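PDB 4BPS: chorismatase from Streptomyces hygroscopicus, which catalyses the hydrolysis of chorismate to a dihydroxylated cyclohexadiene carboxylic acid and pyruvate, a step in the biosynthesis of the immunosuppressants FK506 and FK520. Local coordinates for residues R252-G257 with C263-D268; D268-V273 with A291-L296; V62-R67 with W138-G143. All coordinates share one frame; numbering follows the deposited sequence. Where two conformers were deposited one is given.

In the fold
Contacts 1 and 2 both use helix 259-274 and share Asp268; their centres lie 15 Å apart. Contact 1 is a surface contact, joining the early part of the helix to the chain that follows strand 252-253. Contact 2 is buried, joining the later part to the loop that leads into strand 296-300. Contact 3, also buried, lies about 22 Å (centre to centre) from each and joins two different sheets, with no touch to the other two. The chemistry follows the location: methyls and an imidazole edge at the surface, a selenium atom against aliphatic branches under the helix, and a tyrosine face between the sheets.

Contact 1. Residues R252-G257 with C263-D268; sequences RTVHHG and CEVALD
Val265 of helix 259-274 takes the whole contact on its two methyls, one against Val254 and the other against His255, just beyond the short strand 252-253. The backbones stay well apart, 8.2 Å between the CA atoms of Val254 and Val265, and the segments bury 98 Å² in all. Along the helix, Cys263 turns away from 252-257 and packs on Val309, Val312 and Cys313 of helix 306-314. Glu264 leads its carboxylate away to a salt bridge between OE1 and Arg316 NH1. Val265 then points its CB at the other segment. With CG1 anti to the backbone N (chi1 171°), that methyl comes within 4.1 Å of Val254 CG2, the two side chains crossing at about a right angle. The other methyl meets the rim of the imidazole: Val265 CG2 is 3.5 Å from His255 CD2 and 3.6 Å from His255 NE2. Because CG2 lies in the ring plane, this is an edge contact and not a CH-pi arrangement. The left-handed backbone of His255 (phi 55°, psi 53°) turns the chain here, and its carbonyl O accepts a hydrogen bond from Gln262 NE2, in the helix turn before Val265. One turn on from Glu264, Asp268 OD1 forms a salt bridge with Arg316 NH2, so the same arginine holds two successive turns of the helix by their acids. Across the two segments themselves the evidence is for dispersion contacts that lack a preferred direction. Their relative placement therefore probably owes more to neighbours: Leu249 of strand 239-249 touches both valines, Gln262 ties down the backbone at His255, and a crystal neighbour that also touches His255 may influence where its ring settles.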
ATOM      1  N   ARG A 252      10.964 -16.724  -3.492  1.00  5.47           N
ATOM      2  CA  ARG A 252      10.579 -17.321  -4.758  1.00  7.04           C
ATOM      3  C   ARG A 252       9.090 -17.278  -5.037  1.00  6.08           C
ATOM      4  O   ARG A 252       8.278 -17.647  -4.189  1.00  6.46           O
ATOM      5  CB  ARG A 252      10.966 -18.809  -4.701  1.00 12.17           C
ATOM      6  CG  ARG A 252      12.265 -19.296  -5.284  1.00 19.14           C
ATOM      7  CD  ARG A 252      12.088 -20.830  -5.638  1.00 22.02           C
ATOM      8  NE  ARG A 252      10.763 -21.089  -6.249  1.00 25.76           N
ATOM      9  CZ  ARG A 252      10.319 -22.232  -6.743  1.00 26.01           C
ATOM     10  NH1 ARG A 252      11.079 -23.319  -6.745  1.00 26.65           N
ATOM     11  NH2 ARG A 252       9.081 -22.268  -7.261  1.00 24.66           N
ATOM     12  N   THR A 253       8.736 -16.931  -6.272  1.00  5.91           N
ATOM     13  CA  THR A 253       7.388 -17.153  -6.753  1.00  6.55           C
ATOM     14  C   THR A 253       7.108 -18.649  -6.694  1.00  6.62           C
ATOM     15  O   THR A 253       7.917 -19.461  -7.177  1.00  7.73           O
ATOM     16  CB  THR A 253       7.255 -16.668  -8.201  1.00  7.19           C
ATOM     17  OG1 THR A 253       7.480 -15.262  -8.211  1.00  7.20           O
ATOM     18  CG2 THR A 253       5.875 -16.999  -8.770  1.00  8.01           C
ATOM     19  N   VAL A 254       5.957 -19.027  -6.145  1.00  6.27           N
ATOM     20  CA  VAL A 254       5.510 -20.418  -6.157  1.00  6.63           C
ATOM     21  C   VAL A 254       4.223 -20.541  -6.983  1.00  5.88           C
ATOM     22  O   VAL A 254       3.645 -19.541  -7.407  1.00  6.22           O
ATOM     23  CB  VAL A 254       5.390 -21.007  -4.742  1.00  7.95           C
ATOM     24  CG1 VAL A 254       6.767 -21.064  -4.080  1.00  8.68           C
ATOM     25  CG2 VAL A 254       4.376 -20.263  -3.926  1.00  8.56           C
ATOM     26  N   HIS A 255       3.837 -21.780  -7.283  1.00  6.11           N
ATOM     27  CA  HIS A 255       2.602 -22.023  -8.045  1.00  6.34           C
ATOM     28  C   HIS A 255       2.595 -21.251  -9.369  1.00  5.96           C
ATOM     29  O   HIS A 255       1.629 -20.572  -9.728  1.00  6.26           O
ATOM     30  CB  HIS A 255       1.352 -21.752  -7.215  1.00  6.74           C
ATOM     31  CG  HIS A 255       1.221 -22.654  -6.032  1.00  7.71           C
ATOM     32  ND1 HIS A 255       1.116 -24.025  -6.146  1.00  9.61           N
ATOM     33  CD2 HIS A 255       1.169 -22.381  -4.707  1.00  9.17           C
ATOM     34  CE1 HIS A 255       1.000 -24.551  -4.939  1.00 10.32           C
ATOM     35  NE2 HIS A 255       1.022 -23.575  -4.050  1.00 10.70           N
ATOM     36  N   HIS A 256       3.662 -21.424 -10.151  1.00  6.70           N
ATOM     37  CA  HIS A 256       3.755 -20.790 -11.454  1.00  7.05           C
ATOM     38  C   HIS A 256       2.525 -21.111 -12.293  1.00  6.27           C
ATOM     39  O   HIS A 256       2.130 -22.272 -12.421  1.00  6.53           O
ATOM     40  CB  HIS A 256       5.030 -21.281 -12.174  1.00  8.14           C
ATOM     41  CG  HIS A 256       5.412 -20.438 -13.338  1.00  8.45           C
ATOM     42  ND1 HIS A 256       4.884 -20.618 -14.602  1.00  8.11           N
ATOM     43  CD2 HIS A 256       6.309 -19.429 -13.440  1.00 10.04           C
ATOM     44  CE1 HIS A 256       5.427 -19.734 -15.425  1.00  9.15           C
ATOM     45  NE2 HIS A 256       6.297 -19.006 -14.746  1.00 10.14           N
ATOM     46  N   GLY A 257       1.932 -20.089 -12.892  1.00  6.01           N
ATOM     47  CA  GLY A 257       0.815 -20.290 -13.804  1.00  6.32           C
ATOM     48  C   GLY A 257      -0.471 -20.738 -13.142  1.00  6.52           C
ATOM     49  O   GLY A 257      -1.436 -21.021 -13.853  1.00  7.37           O
ATOM     50  N   CYS A 263      -3.037 -17.678  -4.918  1.00  5.23           N
ATOM     51  CA  CYS A 263      -3.962 -16.963  -4.039  1.00  5.48           C
ATOM     52  C   CYS A 263      -4.006 -17.659  -2.658  1.00  5.32           C
ATOM     53  O   CYS A 263      -4.012 -16.987  -1.616  1.00  5.59           O
ATOM     54  CB  CYS A 263      -5.335 -16.930  -4.684  1.00  5.87           C
ATOM     55  SG  CYS A 263      -6.505 -15.824  -3.838  1.00  6.63           S
ATOM     56  N   GLU A 264      -4.020 -19.002  -2.658  1.00  5.42           N
ATOM     57  CA  GLU A 264      -4.019 -19.739  -1.391  1.00  5.76           C
ATOM     58  C   GLU A 264      -2.748 -19.440  -0.582  1.00  5.53           C
ATOM     59  O   GLU A 264      -2.823 -19.245   0.634  1.00  5.73           O
ATOM     60  CB  GLU A 264      -4.163 -21.233  -1.643  1.00  6.35           C
ATOM     61  CG  GLU A 264      -5.517 -21.653  -2.224  1.00  8.02           C
ATOM     62  CD  GLU A 264      -6.670 -21.677  -1.222  1.00 11.25           C
ATOM     63  OE1 GLU A 264      -6.471 -21.317  -0.057  1.00 15.25           O
ATOM     64  OE2 GLU A 264      -7.796 -22.042  -1.618  1.00 12.25           O
ATOM     65  N   VAL A 265      -1.585 -19.416  -1.237  1.00  5.64           N
ATOM     66  CA  VAL A 265      -0.347 -19.121  -0.532  1.00  5.98           C
ATOM     67  C   VAL A 265      -0.297 -17.661  -0.073  1.00  5.68           C
ATOM     68  O   VAL A 265       0.202 -17.359   1.007  1.00  5.78           O
ATOM     69  CB  VAL A 265       0.889 -19.499  -1.378  1.00  6.51           C
ATOM     70  CG1 VAL A 265       2.175 -18.993  -0.730  1.00  7.58           C
ATOM     71  CG2 VAL A 265       0.934 -21.021  -1.533  1.00  7.22           C
ATOM     72  N   ALA A 266      -0.807 -16.732  -0.886  1.00  5.56           N
ATOM     73  CA  ALA A 266      -0.879 -15.334  -0.470  1.00  5.54           C
ATOM     74  C   ALA A 266      -1.697 -15.218   0.811  1.00  5.40           C
ATOM     75  O   ALA A 266      -1.305 -14.537   1.765  1.00  5.62           O
ATOM     76  CB  ALA A 266      -1.481 -14.478  -1.580  1.00  6.34           C
ATOM     77  N   LEU A 267      -2.861 -15.865   0.844  1.00  5.56           N
ATOM     78  CA  LEU A 267      -3.705 -15.839   2.036  1.00  5.74           C
ATOM     79  C   LEU A 267      -3.006 -16.536   3.210  1.00  5.29           C
ATOM     80  O   LEU A 267      -3.104 -16.078   4.341  1.00  5.35           O
ATOM     81  CB  LEU A 267      -5.056 -16.461   1.715  1.00  6.57           C
ATOM     82  CG  LEU A 267      -5.945 -15.612   0.798  1.00  7.17           C
ATOM     83  CD1 LEU A 267      -7.114 -16.463   0.266  1.00  8.29           C
ATOM     84  CD2 LEU A 267      -6.454 -14.397   1.525  1.00  9.21           C
ATOM     85  N   ASP A 268      -2.320 -17.657   2.944  1.00  5.36           N
ATOM     86  CA  ASP A 268      -1.531 -18.309   3.990  1.00  5.72           C
ATOM     87  C   ASP A 268      -0.476 -17.358   4.552  1.00  5.09           C
ATOM     88  O   ASP A 268      -0.250 -17.325   5.765  1.00  5.81           O
ATOM     89  CB  ASP A 268      -0.784 -19.542   3.469  1.00  6.59           C
ATOM     90  CG  ASP A 268      -1.671 -20.701   3.090  1.00  8.12           C
ATOM     91  OD1 ASP A 268      -2.863 -20.731   3.442  1.00  8.16           O
ATOM     92  OD2 ASP A 268      -1.111 -21.611   2.420  1.00  9.54           O
TER

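Contact 2. Residues D268-V273 with A291-L296; sequences DNMARV and ADVDHL
Helix-on-sheet packing, in a protein of YjgF fold, brings Met270 of helix 259-274 against Val293 and Leu296, which lead into and begin strand 296-300. Met270 is a selenomethionine deposited in two conformers, and the contacts given hold for one of them. Met270 CA is 9.3 Å from Val293 CA, a gap bridged by an extended side chain: CG stands anti to the backbone N (chi1 175°) and the next torsion is also anti, which carries SE out toward the loop. The chain then bends at chi3, turning CE aside. SE rests against two neighbouring aliphatic branches, 4.2 Å from Val293 CG1 and 4.1 Å from Leu296 CD2. Ile242 and Ile339, from strands 239-249 and 337-343, also touch Met270, consistent with a hydrophobic layer between helix and sheet. Val293 and Leu296 both point toward the helix, probably because the chain turns a corner at His295, whose backbone is left-handed. That corner is braced by His295 N donating to Asp294 OD1 over 2.8 Å, from above the carboxylate plane. Another side of the helix is anchored by polar groups: Asn269 ND2 donates to the carbonyls of Ala246 and Ile248 in strand 239-249. Arg272 NH2 in turn reaches Asn269 OD1 over 2.7 Å, the oxygen lying near the guanidinium plane and the nitrogen in the amide's carbonyl plane.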
ATOM      1  N   ASP A 268      -2.320 -17.657   2.944  1.00  5.36           N
ATOM      2  CA  ASP A 268      -1.531 -18.309   3.990  1.00  5.72           C
ATOM      3  C   ASP A 268      -0.476 -17.358   4.552  1.00  5.09           C
ATOM      4  O   ASP A 268      -0.250 -17.325   5.765  1.00  5.81           O
ATOM      5  CB  ASP A 268      -0.784 -19.542   3.469  1.00  6.59           C
ATOM      6  CG  ASP A 268      -1.671 -20.701   3.090  1.00  8.12           C
ATOM      7  OD1 ASP A 268      -2.863 -20.731   3.442  1.00  8.16           O
ATOM      8  OD2 ASP A 268      -1.111 -21.611   2.420  1.00  9.54           O
ATOM      9  N   ASN A 269       0.198 -16.611   3.674  1.00  5.06           N
ATOM     10  CA  ASN A 269       1.224 -15.677   4.130  1.00  5.28           C
ATOM     11  C   ASN A 269       0.597 -14.572   4.980  1.00  5.15           C
ATOM     12  O   ASN A 269       1.137 -14.182   6.033  1.00  5.70           O
ATOM     13  CB  ASN A 269       1.950 -15.063   2.940  1.00  5.62           C
ATOM     14  CG  ASN A 269       3.068 -15.965   2.402  1.00  6.65           C
ATOM     15  OD1 ASN A 269       3.727 -16.665   3.166  1.00  8.80           O
ATOM     16  ND2 ASN A 269       3.343 -15.873   1.096  1.00  6.69           N
HETATM   17  N   MSE A 270      -0.563 -14.060   4.568  1.00  5.41           N
HETATM   18  CA  MSE A 270      -1.250 -13.051   5.354  0.68  5.78           C
HETATM   19  C   MSE A 270      -1.610 -13.609   6.736  1.00  5.92           C
HETATM   20  O   MSE A 270      -1.417 -12.932   7.748  1.00  5.89           O
HETATM   21  CB  MSE A 270      -2.495 -12.597   4.587  0.68  5.82           C
HETATM   22  CG  MSE A 270      -3.379 -11.637   5.349  0.68  5.85           C
HETATM   23 SE   MSE A 270      -4.866 -10.949   4.285  0.68  5.99          SE
HETATM   24  CE  MSE A 270      -3.945  -9.493   3.378  0.68  6.69           C
ATOM     25  N   ALA A 271      -2.125 -14.843   6.777  1.00  5.78           N
ATOM     26  CA  ALA A 271      -2.493 -15.456   8.061  1.00  5.96           C
ATOM     27  C   ALA A 271      -1.268 -15.638   8.937  1.00  5.83           C
ATOM     28  O   ALA A 271      -1.341 -15.449  10.148  1.00  6.51           O
ATOM     29  CB  ALA A 271      -3.200 -16.782   7.840  1.00  6.65           C
ATOM     30  N   ARG A 272      -0.132 -15.972   8.341  1.00  5.79           N
ATOM     31  CA  ARG A 272       1.072 -16.193   9.140  1.00  6.50           C
ATOM     32  C   ARG A 272       1.561 -14.881   9.746  1.00  6.38           C
ATOM     33  O   ARG A 272       1.958 -14.837  10.912  1.00  6.95           O
ATOM     34  CB  ARG A 272       2.182 -16.845   8.315  1.00  7.61           C
ATOM     35  CG  ARG A 272       3.289 -17.375   9.213  1.00  9.61           C
ATOM     36  CD  ARG A 272       4.469 -17.976   8.467  1.00 10.77           C
ATOM     37  NE  ARG A 272       3.973 -18.961   7.529  1.00 13.11           N
ATOM     38  CZ  ARG A 272       3.849 -18.749   6.228  1.00 14.48           C
ATOM     39  NH1 ARG A 272       3.305 -19.678   5.458  1.00 17.41           N
ATOM     40  NH2 ARG A 272       4.263 -17.616   5.683  1.00 15.11           N
ATOM     41  N   VAL A 273       1.533 -13.807   8.967  1.00  5.51           N
ATOM     42  CA  VAL A 273       2.051 -12.529   9.404  0.52  5.89           C
ATOM     43  C   VAL A 273       1.282 -12.009  10.610  1.00  5.83           C
ATOM     44  O   VAL A 273       1.847 -11.424  11.530  1.00  6.35           O
ATOM     45  CB  VAL A 273       1.969 -11.528   8.242  0.52  6.13           C
ATOM     46  CG1 VAL A 273       2.124 -10.108   8.726  0.52  6.66           C
ATOM     47  CG2 VAL A 273       3.031 -11.858   7.226  0.52  6.47           C
ATOM     48  N   ALA A 291     -10.320 -14.071   9.140  1.00  7.72           N
ATOM     49  CA  ALA A 291     -11.664 -13.522   9.282  1.00  8.29           C
ATOM     50  C   ALA A 291     -11.684 -12.141   9.949  1.00  7.76           C
ATOM     51  O   ALA A 291     -12.716 -11.460   9.900  1.00  8.75           O
ATOM     52  CB  ALA A 291     -12.560 -14.479  10.072  1.00 10.05           C
ATOM     53  N   ASP A 292     -10.561 -11.747  10.551  1.00  7.30           N
ATOM     54  CA  ASP A 292     -10.466 -10.441  11.207  1.00  7.31           C
ATOM     55  C   ASP A 292     -10.047  -9.333  10.250  1.00  6.70           C
ATOM     56  O   ASP A 292     -10.147  -8.157  10.588  1.00  8.34           O
ATOM     57  CB  ASP A 292      -9.427 -10.462  12.331  1.00  8.25           C
ATOM     58  CG  ASP A 292      -9.747 -11.434  13.434  1.00  8.82           C
ATOM     59  OD1 ASP A 292     -10.935 -11.741  13.654  1.00 10.23           O
ATOM     60  OD2 ASP A 292      -8.767 -11.870  14.095  1.00  9.12           O
ATOM     61  N   VAL A 293      -9.559  -9.697   9.061  1.00  6.40           N
ATOM     62  CA  VAL A 293      -9.028  -8.699   8.147  1.00  6.53           C
ATOM     63  C   VAL A 293     -10.182  -8.032   7.408  1.00  6.54           C
ATOM     64  O   VAL A 293     -11.205  -8.652   7.099  1.00  6.56           O
ATOM     65  CB  VAL A 293      -8.003  -9.346   7.169  1.00  6.78           C
ATOM     66  CG1 VAL A 293      -7.366  -8.285   6.279  1.00  6.99           C
ATOM     67  CG2 VAL A 293      -6.919 -10.096   7.936  1.00  7.27           C
ATOM     68  N   ASP A 294     -10.031  -6.742   7.131  1.00  6.56           N
ATOM     69  CA  ASP A 294     -11.081  -5.981   6.461  1.00  6.59           C
ATOM     70  C   ASP A 294     -10.424  -4.998   5.477  1.00  5.67           C
ATOM     71  O   ASP A 294      -9.194  -4.848   5.430  1.00  6.36           O
ATOM     72  CB  ASP A 294     -11.916  -5.262   7.525  1.00  7.77           C
ATOM     73  CG  ASP A 294     -13.314  -4.855   7.058  1.00  8.62           C
ATOM     74  OD1 ASP A 294     -13.694  -5.015   5.879  1.00  8.35           O
ATOM     75  OD2 ASP A 294     -14.036  -4.322   7.942  1.00 11.16           O
ATOM     76  N   HIS A 295     -11.261  -4.362   4.660  1.00  5.96           N
ATOM     77  CA  HIS A 295     -10.821  -3.379   3.668  1.00  5.74           C
ATOM     78  C   HIS A 295      -9.677  -3.934   2.833  1.00  5.76           C
ATOM     79  O   HIS A 295      -8.587  -3.363   2.700  1.00  6.15           O
ATOM     80  CB  HIS A 295     -10.546  -2.019   4.315  1.00  6.04           C
ATOM     81  CG  HIS A 295     -11.787  -1.470   4.934  1.00  6.50           C
ATOM     82  ND1 HIS A 295     -12.060  -1.605   6.280  1.00  7.34           N
ATOM     83  CD2 HIS A 295     -12.898  -0.927   4.368  1.00  7.39           C
ATOM     84  CE1 HIS A 295     -13.276  -1.135   6.516  1.00  8.04           C
ATOM     85  NE2 HIS A 295     -13.804  -0.713   5.378  1.00  8.15           N
ATOM     86  N   LEU A 296      -9.976  -5.078   2.236  1.00  5.73           N
ATOM     87  CA  LEU A 296      -9.021  -5.781   1.398  1.00  5.74           C
ATOM     88  C   LEU A 296      -9.115  -5.347  -0.048  1.00  5.49           C
ATOM     89  O   LEU A 296     -10.212  -5.179  -0.582  1.00  5.96           O
ATOM     90  CB  LEU A 296      -9.232  -7.289   1.486  1.00  6.27           C
ATOM     91  CG  LEU A 296      -9.073  -7.881   2.896  1.00  6.90           C
ATOM     92  CD1 LEU A 296     -10.417  -8.158   3.558  1.00  7.08           C
ATOM     93  CD2 LEU A 296      -8.248  -9.155   2.831  1.00  7.52           C
TER

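Contact 3. Residues V62-R67 with W138-G143; sequences VHTTTR and WNYVSG
Val62, ending strand 57-62, and Tyr140, within strand 133-142, come together with CA atoms 7.2 Å apart, so this is side-chain packing between the end of one sheet's strand, with the loop after it, and a strand of another sheet, not strand pairing. After Val62 the chain makes an inverse gamma turn centred on His63, closed by a weak bond of 3.1 Å from Thr64 N to Val62 O. Val62 and Thr64, at the two ends of the turn, both direct their CB atoms at the tyrosine, as the turn probably allows. Val62 CG2 sits over one face of the ring, 4.3 Å from the Tyr140 centroid and 10° off the normal, a CH-pi contact. Its second methyl, CG1, is 4.0 Å from Tyr140 CD2, toward the root of the ring. The polar ends have outside partners: Tyr140 OH is hydrogen-bonded with Lys297 NZ, and Thr64 OG1 with His44 ND1. Just before Tyr140 in the strand, Asn139 belongs to the ligand pocket and touches the bound 3-(2-carboxyethyl)benzoic acid. With OG1 between backbone N and carbonyl carbon (chi1 48°), the Thr64 methyl is left anti to that carbon, and CG2 approaches Tyr140 CD1 obliquely at 3.6 Å.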
ATOM      1  N   VAL A  62      -6.260   6.738  -9.510  1.00  4.83           N
ATOM      2  CA  VAL A  62      -5.254   5.861 -10.103  1.00  5.45           C
ATOM      3  C   VAL A  62      -5.928   4.824 -10.986  1.00  5.03           C
ATOM      4  O   VAL A  62      -7.076   4.410 -10.742  1.00  5.60           O
ATOM      5  CB  VAL A  62      -4.373   5.169  -9.005  1.00  5.78           C
ATOM      6  CG1 VAL A  62      -3.480   6.200  -8.324  1.00  6.57           C
ATOM      7  CG2 VAL A  62      -5.245   4.407  -7.976  1.00  5.80           C
ATOM      8  N   HIS A  63      -5.219   4.446 -12.035  1.00  5.35           N
ATOM      9  CA  HIS A  63      -5.789   3.587 -13.076  1.00  5.22           C
ATOM     10  C   HIS A  63      -5.473   2.124 -12.749  1.00  5.45           C
ATOM     11  O   HIS A  63      -4.635   1.479 -13.385  1.00  6.16           O
ATOM     12  CB  HIS A  63      -5.271   4.015 -14.442  1.00  6.18           C
ATOM     13  CG  HIS A  63      -5.996   3.390 -15.596  1.00  6.16           C
ATOM     14  ND1 HIS A  63      -5.867   3.850 -16.885  1.00  6.43           N
ATOM     15  CD2 HIS A  63      -6.838   2.323 -15.653  1.00  5.98           C
ATOM     16  CE1 HIS A  63      -6.611   3.107 -17.683  1.00  6.63           C
ATOM     17  NE2 HIS A  63      -7.209   2.171 -16.962  1.00  6.26           N
ATOM     18  N   THR A  64      -6.169   1.620 -11.739  1.00  5.10           N
ATOM     19  CA  THR A  64      -5.868   0.312 -11.174  1.00  5.52           C
ATOM     20  C   THR A  64      -6.847  -0.786 -11.584  1.00  5.67           C
ATOM     21  O   THR A  64      -6.709  -1.930 -11.127  1.00  6.20           O
ATOM     22  CB  THR A  64      -5.791   0.389  -9.670  1.00  5.70           C
ATOM     23  OG1 THR A  64      -6.943   1.112  -9.210  1.00  5.56           O
ATOM     24  CG2 THR A  64      -4.498   1.088  -9.229  1.00  6.36           C
ATOM     25  N   THR A  65      -7.794  -0.480 -12.477  1.00  5.50           N
ATOM     26  CA  THR A  65      -8.618  -1.539 -13.048  1.00  6.35           C
ATOM     27  C   THR A  65      -9.104  -1.160 -14.438  1.00  5.75           C
ATOM     28  O   THR A  65      -8.820  -0.066 -14.914  1.00  6.21           O
ATOM     29  CB  THR A  65      -9.742  -1.962 -12.083  1.00  6.89           C
ATOM     30  OG1 THR A  65     -10.204  -3.270 -12.490  1.00  7.28           O
ATOM     31  CG2 THR A  65     -10.861  -0.911 -12.050  1.00  7.99           C
ATOM     32  N   THR A  66      -9.789  -2.093 -15.095  1.00  6.17           N
ATOM     33  CA  THR A  66     -10.102  -1.971 -16.515  1.00  6.75           C
ATOM     34  C   THR A  66     -11.593  -1.931 -16.808  1.00  7.29           C
ATOM     35  O   THR A  66     -11.973  -1.852 -17.970  1.00  8.69           O
ATOM     36  CB  THR A  66      -9.460  -3.116 -17.321  1.00  8.02           C
ATOM     37  OG1 THR A  66      -9.982  -4.357 -16.848  1.00  8.31           O
ATOM     38  CG2 THR A  66      -7.942  -3.095 -17.188  1.00  8.56           C
ATOM     39  N   ARG A  67     -12.435  -1.995 -15.776  1.00  7.09           N
ATOM     40  CA  ARG A  67     -13.889  -1.860 -15.949  1.00  8.71           C
ATOM     41  C   ARG A  67     -14.409  -0.807 -14.975  1.00  9.56           C
ATOM     42  O   ARG A  67     -14.073  -0.827 -13.778  1.00  9.05           O
ATOM     43  CB  ARG A  67     -14.615  -3.154 -15.643  1.00 10.12           C
ATOM     44  CG  ARG A  67     -14.377  -4.272 -16.624  1.00 12.04           C
ATOM     45  CD  ARG A  67     -15.111  -5.507 -16.142  1.00 16.10           C
ATOM     46  NE  ARG A  67     -16.557  -5.285 -16.057  1.00 19.18           N
ATOM     47  CZ  ARG A  67     -17.412  -5.468 -17.059  1.00 21.68           C
ATOM     48  NH1 ARG A  67     -16.973  -5.895 -18.240  1.00 23.83           N
ATOM     49  NH2 ARG A  67     -18.707  -5.240 -16.877  1.00 21.38           N
ATOM     50  N   TRP A 138       1.960   3.104  -0.441  1.00  4.08           N
ATOM     51  CA  TRP A 138       1.454   2.418  -1.629  1.00  4.24           C
ATOM     52  C   TRP A 138       2.110   3.058  -2.843  1.00  4.54           C
ATOM     53  O   TRP A 138       2.267   4.280  -2.901  1.00  5.32           O
ATOM     54  CB  TRP A 138      -0.048   2.575  -1.789  1.00  4.55           C
ATOM     55  CG  TRP A 138      -0.930   1.915  -0.761  1.00  4.85           C
ATOM     56  CD1 TRP A 138      -1.618   0.749  -0.915  1.00  4.93           C
ATOM     57  CD2 TRP A 138      -1.274   2.423   0.558  1.00  4.72           C
ATOM     58  NE1 TRP A 138      -2.380   0.501   0.208  1.00  5.05           N
ATOM     59  CE2 TRP A 138      -2.178   1.498   1.128  1.00  4.63           C
ATOM     60  CE3 TRP A 138      -0.924   3.561   1.293  1.00  4.93           C
ATOM     61  CZ2 TRP A 138      -2.745   1.679   2.399  1.00  5.23           C
ATOM     62  CZ3 TRP A 138      -1.484   3.738   2.552  1.00  5.26           C
ATOM     63  CH2 TRP A 138      -2.392   2.803   3.088  1.00  5.45           C
ATOM     64  N   ASN A 139       2.423   2.221  -3.823  1.00  4.44           N
ATOM     65  CA  ASN A 139       3.015   2.652  -5.090  1.00  4.73           C
ATOM     66  C   ASN A 139       2.211   2.023  -6.217  1.00  4.09           C
ATOM     67  O   ASN A 139       2.188   0.799  -6.366  1.00  4.73           O
ATOM     68  CB  ASN A 139       4.481   2.200  -5.200  1.00  5.37           C
ATOM     69  CG  ASN A 139       5.292   2.575  -3.978  1.00  5.41           C
ATOM     70  OD1 ASN A 139       5.746   3.705  -3.863  1.00  6.19           O
ATOM     71  ND2 ASN A 139       5.456   1.625  -3.040  1.00  5.74           N
ATOM     72  N   TYR A 140       1.549   2.888  -6.988  1.00  4.08           N
ATOM     73  CA  TYR A 140       0.738   2.468  -8.145  1.00  4.41           C
ATOM     74  C   TYR A 140       1.566   2.841  -9.372  1.00  4.13           C
ATOM     75  O   TYR A 140       1.723   4.028  -9.675  1.00  4.52           O
ATOM     76  CB  TYR A 140      -0.619   3.156  -8.128  1.00  4.87           C
ATOM     77  CG  TYR A 140      -1.412   2.845  -6.860  1.00  4.88           C
ATOM     78  CD1 TYR A 140      -2.021   1.603  -6.703  1.00  4.84           C
ATOM     79  CD2 TYR A 140      -1.534   3.762  -5.823  1.00  5.16           C
ATOM     80  CE1 TYR A 140      -2.742   1.289  -5.577  1.00  5.10           C
ATOM     81  CE2 TYR A 140      -2.257   3.465  -4.678  1.00  4.96           C
ATOM     82  CZ  TYR A 140      -2.866   2.225  -4.557  1.00  4.83           C
ATOM     83  OH  TYR A 140      -3.596   1.866  -3.462  1.00  5.39           O
ATOM     84  N   VAL A 141       2.129   1.821 -10.031  1.00  4.33           N
ATOM     85  CA  VAL A 141       3.221   1.986 -10.993  1.00  4.87           C
ATOM     86  C   VAL A 141       2.707   1.650 -12.383  1.00  4.65           C
ATOM     87  O   VAL A 141       2.520   0.480 -12.706  1.00  4.95           O
ATOM     88  CB  VAL A 141       4.415   1.079 -10.598  1.00  5.46           C
ATOM     89  CG1 VAL A 141       5.573   1.227 -11.605  1.00  5.92           C
ATOM     90  CG2 VAL A 141       4.907   1.383  -9.174  1.00  6.03           C
ATOM     91  N   SER A 142       2.496   2.668 -13.217  1.00  5.19           N
ATOM     92  CA  SER A 142       2.038   2.449 -14.570  1.00  5.85           C
ATOM     93  C   SER A 142       3.018   1.581 -15.374  1.00  5.48           C
ATOM     94  O   SER A 142       4.207   1.881 -15.472  1.00  6.13           O
ATOM     95  CB  SER A 142       1.897   3.771 -15.268  1.00  6.44           C
ATOM     96  OG  SER A 142       1.497   3.583 -16.609  1.00  6.69           O
ATOM     97  N   GLY A 143       2.520   0.497 -15.950  1.00  5.23           N
ATOM     98  CA  GLY A 143       3.366  -0.349 -16.781  1.00  5.45           C
ATOM     99  C   GLY A 143       4.451  -1.043 -15.978  1.00  5.28           C
ATOM    100  O   GLY A 143       5.599  -1.131 -16.436  1.00  5.51           O
TER